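Local coordinates for protein thiamine pyrophosphokinase (Saccharomyces cerevisiae, PDB 1IG0) that catalyses the transfer of pyrophosphate from ATP to thiamine, making thiamine diphosphate and AMP, and is the only yeast enzyme able to do so, at residues 91-96 against 141-146; 132-137 against 182-187. All blocks are in the same frame, centred on the assembly; numbering follows the deposited sequence.

Contact 1 (91-96 against 141-146); sequences PNYIIG and PEFRSL
The phenol oxygen of Tyr93 is where the strand 93-96 meets the helix 141-148: apolar groups of Phe143 and Arg144 lie around it while His137 ND1, from the neighbouring helix 126-139, holds it in a hydrogen bond. Across the contact, Tyr93 OH comes within 4.0 Å of Phe143 CE2, at the ring edge and near the ring plane, so the hydroxyl abuts a single C-H of that edge instead of lying over the aromatic face. The two aromatic side chains slide past each other in opposite directions. Beside it, the same Tyr93 OH stands 4.1 Å from Arg144 CD, a methylene of the arginine chain. Arg144 starts off to the side of the tyrosine; with CG beside the backbone N and bends at chi2 and chi3 (-67° and -75°), the chain folds round and brings CD to the phenol. Its guanidinium plane is turned 87° to the Tyr93 ring, and its NH1 donates to the carbonyl O of His137 rather than to the tyrosine. His137 thus engages both residues, Tyr93 through its imidazole and Arg144 through its backbone carbonyl. The first bond fixes where the tip of the tyrosine lies; the second ties down the guanidinium of an exposed residue. Turning of the phenol ring is restrained by packing, on Leu133 and on the His137 ring, which meets it nearly at right angles. Just 83 Å² is buried, and Leu133 also touches Phe143. Here the tyrosine of strand 93-96, which lies between strands 115-118 and 64-68 in the parallel part of the sheet, reaches past helix 126-139 to helix 141-148, joining sheet and outer helix in the alpha-beta-alpha catalytic domain.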
ATOM      1  N   PRO B  91     -19.072  19.166  -4.494  1.00 23.20           N
ATOM      2  CA  PRO B  91     -19.390  17.739  -4.590  1.00 23.60           C
ATOM      3  C   PRO B  91     -20.903  17.551  -4.508  1.00 23.42           C
ATOM      4  O   PRO B  91     -21.608  18.408  -3.971  1.00 23.58           O
ATOM      5  CB  PRO B  91     -18.668  17.150  -3.384  1.00 22.60           C
ATOM      6  CG  PRO B  91     -18.805  18.241  -2.373  1.00 22.68           C
ATOM      7  CD  PRO B  91     -18.492  19.488  -3.178  1.00 22.62           C
ATOM      8  N   ASN B  92     -21.406  16.442  -5.041  1.00 22.68           N
ATOM      9  CA  ASN B  92     -22.838  16.184  -4.990  1.00 21.59           C
ATOM     10  C   ASN B  92     -23.231  15.700  -3.601  1.00 21.96           C
ATOM     11  O   ASN B  92     -24.272  16.088  -3.074  1.00 21.62           O
ATOM     12  CB  ASN B  92     -23.251  15.147  -6.037  1.00 21.82           C
ATOM     13  CG  ASN B  92     -23.006  15.620  -7.456  1.00 21.58           C
ATOM     14  OD1 ASN B  92     -21.950  15.369  -8.033  1.00 20.92           O
ATOM     15  ND2 ASN B  92     -23.983  16.320  -8.023  1.00 22.67           N
ATOM     16  N   TYR B  93     -22.392  14.852  -3.011  1.00 20.53           N
ATOM     17  CA  TYR B  93     -22.652  14.324  -1.674  1.00 20.84           C
ATOM     18  C   TYR B  93     -21.419  14.343  -0.777  1.00 20.96           C
ATOM     19  O   TYR B  93     -20.281  14.333  -1.246  1.00 20.84           O
ATOM     20  CB  TYR B  93     -23.113  12.862  -1.721  1.00 20.43           C
ATOM     21  CG  TYR B  93     -24.376  12.559  -2.486  1.00 20.38           C
ATOM     22  CD1 TYR B  93     -24.327  12.160  -3.821  1.00 19.49           C
ATOM     23  CD2 TYR B  93     -25.619  12.600  -1.854  1.00 20.08           C
ATOM     24  CE1 TYR B  93     -25.483  11.799  -4.507  1.00 20.52           C
ATOM     25  CE2 TYR B  93     -26.782  12.244  -2.531  1.00 20.30           C
ATOM     26  CZ  TYR B  93     -26.707  11.841  -3.855  1.00 20.79           C
ATOM     27  OH  TYR B  93     -27.848  11.460  -4.521  1.00 20.32           O
ATOM     28  N   ILE B  94     -21.680  14.360   0.525  1.00 20.53           N
ATOM     29  CA  ILE B  94     -20.657  14.290   1.559  1.00 20.53           C
ATOM     30  C   ILE B  94     -21.297  13.309   2.534  1.00 20.64           C
ATOM     31  O   ILE B  94     -22.401  13.553   3.026  1.00 20.04           O
ATOM     32  CB  ILE B  94     -20.429  15.629   2.282  1.00 20.26           C
ATOM     33  CG1 ILE B  94     -19.795  16.643   1.330  1.00 21.04           C
ATOM     34  CG2 ILE B  94     -19.524  15.410   3.486  1.00 21.31           C
ATOM     35  CD1 ILE B  94     -19.494  17.988   1.988  1.00 21.30           C
ATOM     36  N   ILE B  95     -20.629  12.192   2.793  1.00 20.56           N
ATOM     37  CA  ILE B  95     -21.191  11.196   3.693  1.00 20.90           C
ATOM     38  C   ILE B  95     -20.154  10.615   4.649  1.00 22.39           C
ATOM     39  O   ILE B  95     -18.989  10.438   4.291  1.00 21.70           O
ATOM     40  CB  ILE B  95     -21.859  10.061   2.879  1.00 20.54           C
ATOM     41  CG1 ILE B  95     -22.624   9.122   3.811  1.00 20.74           C
ATOM     42  CG2 ILE B  95     -20.809   9.309   2.077  1.00 20.73           C
ATOM     43  CD1 ILE B  95     -23.509   8.129   3.079  1.00 19.31           C
ATOM     44  N   GLY B  96     -20.596  10.331   5.870  1.00 23.77           N
ATOM     45  CA  GLY B  96     -19.723   9.782   6.894  1.00 26.31           C
ATOM     46  C   GLY B  96     -20.258  10.189   8.255  1.00 27.68           C
ATOM     47  O   GLY B  96     -21.357  10.740   8.336  1.00 26.55           O
ATOM     48  N   PRO B 141     -34.538   4.878  -7.776  1.00 19.59           N
ATOM     49  CA  PRO B 141     -35.322   6.095  -8.006  1.00 20.20           C
ATOM     50  C   PRO B 141     -36.006   6.565  -6.720  1.00 20.62           C
ATOM     51  O   PRO B 141     -36.237   7.760  -6.524  1.00 20.99           O
ATOM     52  CB  PRO B 141     -36.325   5.655  -9.069  1.00 19.29           C
ATOM     53  CG  PRO B 141     -35.558   4.640  -9.847  1.00 19.83           C
ATOM     54  CD  PRO B 141     -34.906   3.833  -8.747  1.00 20.15           C
ATOM     55  N   GLU B 142     -36.329   5.618  -5.846  1.00 21.30           N
ATOM     56  CA  GLU B 142     -36.981   5.946  -4.584  1.00 23.56           C
ATOM     57  C   GLU B 142     -36.031   6.697  -3.662  1.00 23.56           C
ATOM     58  O   GLU B 142     -36.446   7.597  -2.934  1.00 22.61           O
ATOM     59  CB  GLU B 142     -37.484   4.676  -3.896  1.00 27.25           C
ATOM     60  CG  GLU B 142     -38.128   4.924  -2.545  1.00 33.14           C
ATOM     61  CD  GLU B 142     -39.083   3.821  -2.150  1.00 37.06           C
ATOM     62  OE1 GLU B 142     -38.918   3.255  -1.048  1.00 40.06           O
ATOM     63  OE2 GLU B 142     -40.003   3.523  -2.942  1.00 39.80           O
ATOM     64  N   PHE B 143     -34.757   6.324  -3.687  1.00 22.43           N
ATOM     65  CA  PHE B 143     -33.771   7.004  -2.857  1.00 22.39           C
ATOM     66  C   PHE B 143     -33.678   8.456  -3.317  1.00 21.78           C
ATOM     67  O   PHE B 143     -33.682   9.385  -2.508  1.00 23.09           O
ATOM     68  CB  PHE B 143     -32.397   6.352  -2.998  1.00 21.70           C
ATOM     69  CG  PHE B 143     -31.306   7.085  -2.265  1.00 21.29           C
ATOM     70  CD1 PHE B 143     -31.222   7.032  -0.875  1.00 22.27           C
ATOM     71  CD2 PHE B 143     -30.390   7.864  -2.961  1.00 20.62           C
ATOM     72  CE1 PHE B 143     -30.238   7.750  -0.186  1.00 21.82           C
ATOM     73  CE2 PHE B 143     -29.405   8.586  -2.283  1.00 20.85           C
ATOM     74  CZ  PHE B 143     -29.331   8.527  -0.891  1.00 20.74           C
ATOM     75  N   ARG B 144     -33.585   8.639  -4.630  1.00 22.31           N
ATOM     76  CA  ARG B 144     -33.493   9.970  -5.213  1.00 23.20           C
ATOM     77  C   ARG B 144     -34.699  10.806  -4.803  1.00 24.10           C
ATOM     78  O   ARG B 144     -34.573  11.997  -4.518  1.00 24.60           O
ATOM     79  CB  ARG B 144     -33.415   9.868  -6.739  1.00 23.56           C
ATOM     80  CG  ARG B 144     -32.124   9.245  -7.244  1.00 24.14           C
ATOM     81  CD  ARG B 144     -30.939  10.144  -6.943  1.00 26.06           C
ATOM     82  NE  ARG B 144     -30.900  11.299  -7.834  1.00 27.05           N
ATOM     83  CZ  ARG B 144     -30.616  11.228  -9.130  1.00 28.35           C
ATOM     84  NH1 ARG B 144     -30.343  10.054  -9.686  1.00 29.34           N
ATOM     85  NH2 ARG B 144     -30.602  12.327  -9.871  1.00 29.72           N
ATOM     86  N   SER B 145     -35.869  10.177  -4.775  1.00 25.34           N
ATOM     87  CA  SER B 145     -37.093  10.865  -4.385  1.00 27.25           C
ATOM     88  C   SER B 145     -37.019  11.262  -2.913  1.00 28.36           C
ATOM     89  O   SER B 145     -37.422  12.361  -2.529  1.00 27.77           O
ATOM     90  CB  SER B 145     -38.305   9.957  -4.609  1.00 26.78           C
ATOM     91  OG  SER B 145     -39.490  10.571  -4.135  1.00 30.41           O
ATOM     92  N   LEU B 146     -36.498  10.355  -2.094  1.00 29.59           N
ATOM     93  CA  LEU B 146     -36.366  10.597  -0.663  1.00 31.93           C
ATOM     94  C   LEU B 146     -35.567  11.863  -0.375  1.00 33.29           C
ATOM     95  O   LEU B 146     -35.970  12.691   0.439  1.00 33.10           O
ATOM     96  CB  LEU B 146     -35.686   9.402   0.012  1.00 32.27           C
ATOM     97  CG  LEU B 146     -35.450   9.492   1.522  1.00 32.77           C
ATOM     98  CD1 LEU B 146     -36.784   9.578   2.246  1.00 32.73           C
ATOM     99  CD2 LEU B 146     -34.669   8.274   1.991  1.00 33.15           C
TER

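Contact 2 (132-137 against 182-187)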
ATOM      1  N   ASN B 132     -22.201   2.440  -1.323  1.00 16.59           N
ATOM      2  CA  ASN B 132     -23.603   2.088  -1.116  1.00 17.05           C
ATOM      3  C   ASN B 132     -24.436   3.279  -1.576  1.00 17.01           C
ATOM      4  O   ASN B 132     -25.443   3.122  -2.265  1.00 17.09           O
ATOM      5  CB  ASN B 132     -23.893   1.810   0.364  1.00 18.14           C
ATOM      6  CG  ASN B 132     -23.479   0.414   0.794  1.00 19.22           C
ATOM      7  OD1 ASN B 132     -23.685   0.022   1.944  1.00 19.98           O
ATOM      8  ND2 ASN B 132     -22.894  -0.344  -0.126  1.00 19.00           N
ATOM      9  N   LEU B 133     -24.001   4.472  -1.180  1.00 16.58           N
ATOM     10  CA  LEU B 133     -24.671   5.714  -1.543  1.00 16.97           C
ATOM     11  C   LEU B 133     -24.674   5.904  -3.054  1.00 17.28           C
ATOM     12  O   LEU B 133     -25.698   6.241  -3.648  1.00 16.23           O
ATOM     13  CB  LEU B 133     -23.962   6.901  -0.889  1.00 17.48           C
ATOM     14  CG  LEU B 133     -24.338   8.294  -1.404  1.00 18.11           C
ATOM     15  CD1 LEU B 133     -25.802   8.581  -1.104  1.00 18.32           C
ATOM     16  CD2 LEU B 133     -23.441   9.337  -0.749  1.00 18.95           C
ATOM     17  N   ILE B 134     -23.516   5.692  -3.671  1.00 17.17           N
ATOM     18  CA  ILE B 134     -23.376   5.845  -5.113  1.00 17.34           C
ATOM     19  C   ILE B 134     -24.333   4.931  -5.873  1.00 17.78           C
ATOM     20  O   ILE B 134     -24.988   5.364  -6.823  1.00 17.02           O
ATOM     21  CB  ILE B 134     -21.924   5.559  -5.553  1.00 17.70           C
ATOM     22  CG1 ILE B 134     -21.004   6.652  -5.000  1.00 18.68           C
ATOM     23  CG2 ILE B 134     -21.834   5.496  -7.074  1.00 17.55           C
ATOM     24  CD1 ILE B 134     -19.528   6.363  -5.156  1.00 18.54           C
ATOM     25  N   SER B 135     -24.423   3.672  -5.454  1.00 17.89           N
ATOM     26  CA  SER B 135     -25.315   2.730  -6.118  1.00 17.93           C
ATOM     27  C   SER B 135     -26.769   3.172  -5.954  1.00 18.24           C
ATOM     28  O   SER B 135     -27.553   3.123  -6.903  1.00 18.13           O
ATOM     29  CB  SER B 135     -25.135   1.323  -5.548  1.00 17.83           C
ATOM     30  OG  SER B 135     -25.857   0.378  -6.322  1.00 18.51           O
ATOM     31  N   LEU B 136     -27.131   3.597  -4.747  1.00 17.31           N
ATOM     32  CA  LEU B 136     -28.491   4.061  -4.488  1.00 18.16           C
ATOM     33  C   LEU B 136     -28.812   5.256  -5.382  1.00 17.74           C
ATOM     34  O   LEU B 136     -29.890   5.336  -5.973  1.00 16.87           O
ATOM     35  CB  LEU B 136     -28.644   4.458  -3.017  1.00 18.90           C
ATOM     36  CG  LEU B 136     -28.791   3.320  -2.002  1.00 19.58           C
ATOM     37  CD1 LEU B 136     -28.726   3.881  -0.586  1.00 19.28           C
ATOM     38  CD2 LEU B 136     -30.115   2.593  -2.241  1.00 19.71           C
ATOM     39  N   HIS B 137     -27.867   6.184  -5.479  1.00 17.81           N
ATOM     40  CA  HIS B 137     -28.049   7.376  -6.300  1.00 18.64           C
ATOM     41  C   HIS B 137     -28.426   7.030  -7.738  1.00 19.05           C
ATOM     42  O   HIS B 137     -29.360   7.602  -8.301  1.00 19.58           O
ATOM     43  CB  HIS B 137     -26.767   8.211  -6.319  1.00 18.29           C
ATOM     44  CG  HIS B 137     -26.817   9.365  -7.272  1.00 19.58           C
ATOM     45  ND1 HIS B 137     -27.387  10.576  -6.947  1.00 20.44           N
ATOM     46  CD2 HIS B 137     -26.411   9.473  -8.560  1.00 19.94           C
ATOM     47  CE1 HIS B 137     -27.334  11.380  -7.994  1.00 21.42           C
ATOM     48  NE2 HIS B 137     -26.747  10.734  -8.985  1.00 21.98           N
ATOM     49  N   THR B 182     -26.913  -0.476 -15.172  1.00 22.09           N
ATOM     50  CA  THR B 182     -25.992   0.325 -15.969  1.00 21.67           C
ATOM     51  C   THR B 182     -24.660   0.386 -15.232  1.00 21.06           C
ATOM     52  O   THR B 182     -24.620   0.663 -14.035  1.00 20.43           O
ATOM     53  CB  THR B 182     -26.519   1.761 -16.172  1.00 22.02           C
ATOM     54  OG1 THR B 182     -27.758   1.714 -16.887  1.00 22.61           O
ATOM     55  CG2 THR B 182     -25.518   2.593 -16.963  1.00 22.42           C
ATOM     56  N   PRO B 183     -23.551   0.116 -15.935  1.00 20.84           N
ATOM     57  CA  PRO B 183     -22.228   0.149 -15.308  1.00 20.40           C
ATOM     58  C   PRO B 183     -21.902   1.507 -14.699  1.00 20.28           C
ATOM     59  O   PRO B 183     -22.381   2.537 -15.169  1.00 20.48           O
ATOM     60  CB  PRO B 183     -21.292  -0.194 -16.463  1.00 21.57           C
ATOM     61  CG  PRO B 183     -22.139  -1.079 -17.328  1.00 21.46           C
ATOM     62  CD  PRO B 183     -23.454  -0.338 -17.333  1.00 21.28           C
ATOM     63  N   ILE B 184     -21.085   1.499 -13.652  1.00 19.49           N
ATOM     64  CA  ILE B 184     -20.680   2.730 -12.988  1.00 19.35           C
ATOM     65  C   ILE B 184     -19.161   2.829 -12.991  1.00 19.65           C
ATOM     66  O   ILE B 184     -18.483   2.098 -12.266  1.00 19.18           O
ATOM     67  CB  ILE B 184     -21.165   2.776 -11.522  1.00 18.11           C
ATOM     68  CG1 ILE B 184     -22.692   2.707 -11.472  1.00 17.63           C
ATOM     69  CG2 ILE B 184     -20.678   4.057 -10.851  1.00 18.99           C
ATOM     70  CD1 ILE B 184     -23.258   2.666 -10.058  1.00 18.13           C
ATOM     71  N   SER B 185     -18.630   3.720 -13.820  1.00 19.36           N
ATOM     72  CA  SER B 185     -17.189   3.921 -13.891  1.00 19.58           C
ATOM     73  C   SER B 185     -16.806   4.759 -12.677  1.00 19.80           C
ATOM     74  O   SER B 185     -17.168   5.933 -12.582  1.00 19.03           O
ATOM     75  CB  SER B 185     -16.808   4.650 -15.180  1.00 20.25           C
ATOM     76  OG  SER B 185     -15.401   4.773 -15.289  1.00 21.73           O
ATOM     77  N   LEU B 186     -16.074   4.147 -11.752  1.00 18.87           N
ATOM     78  CA  LEU B 186     -15.673   4.814 -10.519  1.00 18.54           C
ATOM     79  C   LEU B 186     -14.170   5.073 -10.416  1.00 18.41           C
ATOM     80  O   LEU B 186     -13.367   4.141 -10.412  1.00 18.93           O
ATOM     81  CB  LEU B 186     -16.136   3.971  -9.328  1.00 18.63           C
ATOM     82  CG  LEU B 186     -15.826   4.425  -7.902  1.00 17.76           C
ATOM     83  CD1 LEU B 186     -16.520   5.747  -7.609  1.00 18.52           C
ATOM     84  CD2 LEU B 186     -16.286   3.345  -6.928  1.00 18.27           C
ATOM     85  N   LEU B 187     -13.800   6.348 -10.335  1.00 18.32           N
ATOM     86  CA  LEU B 187     -12.400   6.740 -10.209  1.00 18.46           C
ATOM     87  C   LEU B 187     -12.226   7.310  -8.806  1.00 18.79           C
ATOM     88  O   LEU B 187     -12.922   8.249  -8.424  1.00 19.15           O
ATOM     89  CB  LEU B 187     -12.047   7.798 -11.259  1.00 18.45           C
ATOM     90  CG  LEU B 187     -10.567   8.170 -11.387  1.00 18.29           C
ATOM     91  CD1 LEU B 187      -9.762   6.948 -11.815  1.00 17.32           C
ATOM     92  CD2 LEU B 187     -10.408   9.292 -12.402  1.00 18.21           C
TER
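Ile134 and Leu186 form the tight part of this contact: Ile134 CD1 and Leu186 CD1 meet methyl to methyl at 3.9 Å, the side chains crossing at a slant. Ile134 divides its two branches between two strand residues. With CG2 anti to the backbone N (chi1 -67°), that branch turns to Ile184, where Ile134 CG2 and Ile184 CG2 are 4.2 Å apart, while the extended CG1 branch carries CD1 on to Leu186. One helix residue thus sits against Ile184 and Leu186, two apart along the strand and therefore on the same face of the sheet. Phe216 of strand 216-221 touches all three side chains, and Thr40 of strand 38-43 touches Ile134 and Leu186, so the isoleucine rests on three neighbouring strands.

Packing thins out toward the start of the strand. There Ser135 meets Ile184 through its backbone, with Ser135 CA 4.4 Å from Ile184 CD1, and the serine side chain stays farther off. Its OG is engaged in another direction, hydrogen-bonded to Tyr215 OH and to Asn139 ND2 further along the same helix. Before Ile184 the chain lies away from the helix, with Pro183 exposed and Thr182 partly so. No hydrogen bond joins the two segments, and all four touching residues are buried. The axes of helix 132-137 and strand 184-187 pass 11.0 Å apart, at 147° between their directions, so helix and strand run roughly antiparallel. Thr125, in a pocket where thiamine is bound, immediately precedes this helix. Aliphatic residues on one helix face, set on alternate residues of a central parallel strand, are the usual helix-on-sheet packing of an alpha/beta fold, here the alpha-beta-alpha catalytic domain, whose parallel strand order is Rossmann-like.

In the fold
The two contacts lie about 11 Å apart, centre to centre, on the same side of the chain's centre and within the catalytic domain. Their segments alternate in sequence: 91-96, 132-137, 141-146, then 182-187. Both reach the same mixed sheet, contact 1 near its edge at strand 93-96 and contact 2 deeper in at strand 184-189. They touch each other through helix 126-139, which is followed in the chain by helix 141-148. Helix 126-139 thus packs on strand 184-189 and also meets strand 93-96 and helix 141-148, tying the edge part of the sheet to its middle. It follows directly on residues 122-125, which line a thiamine pocket.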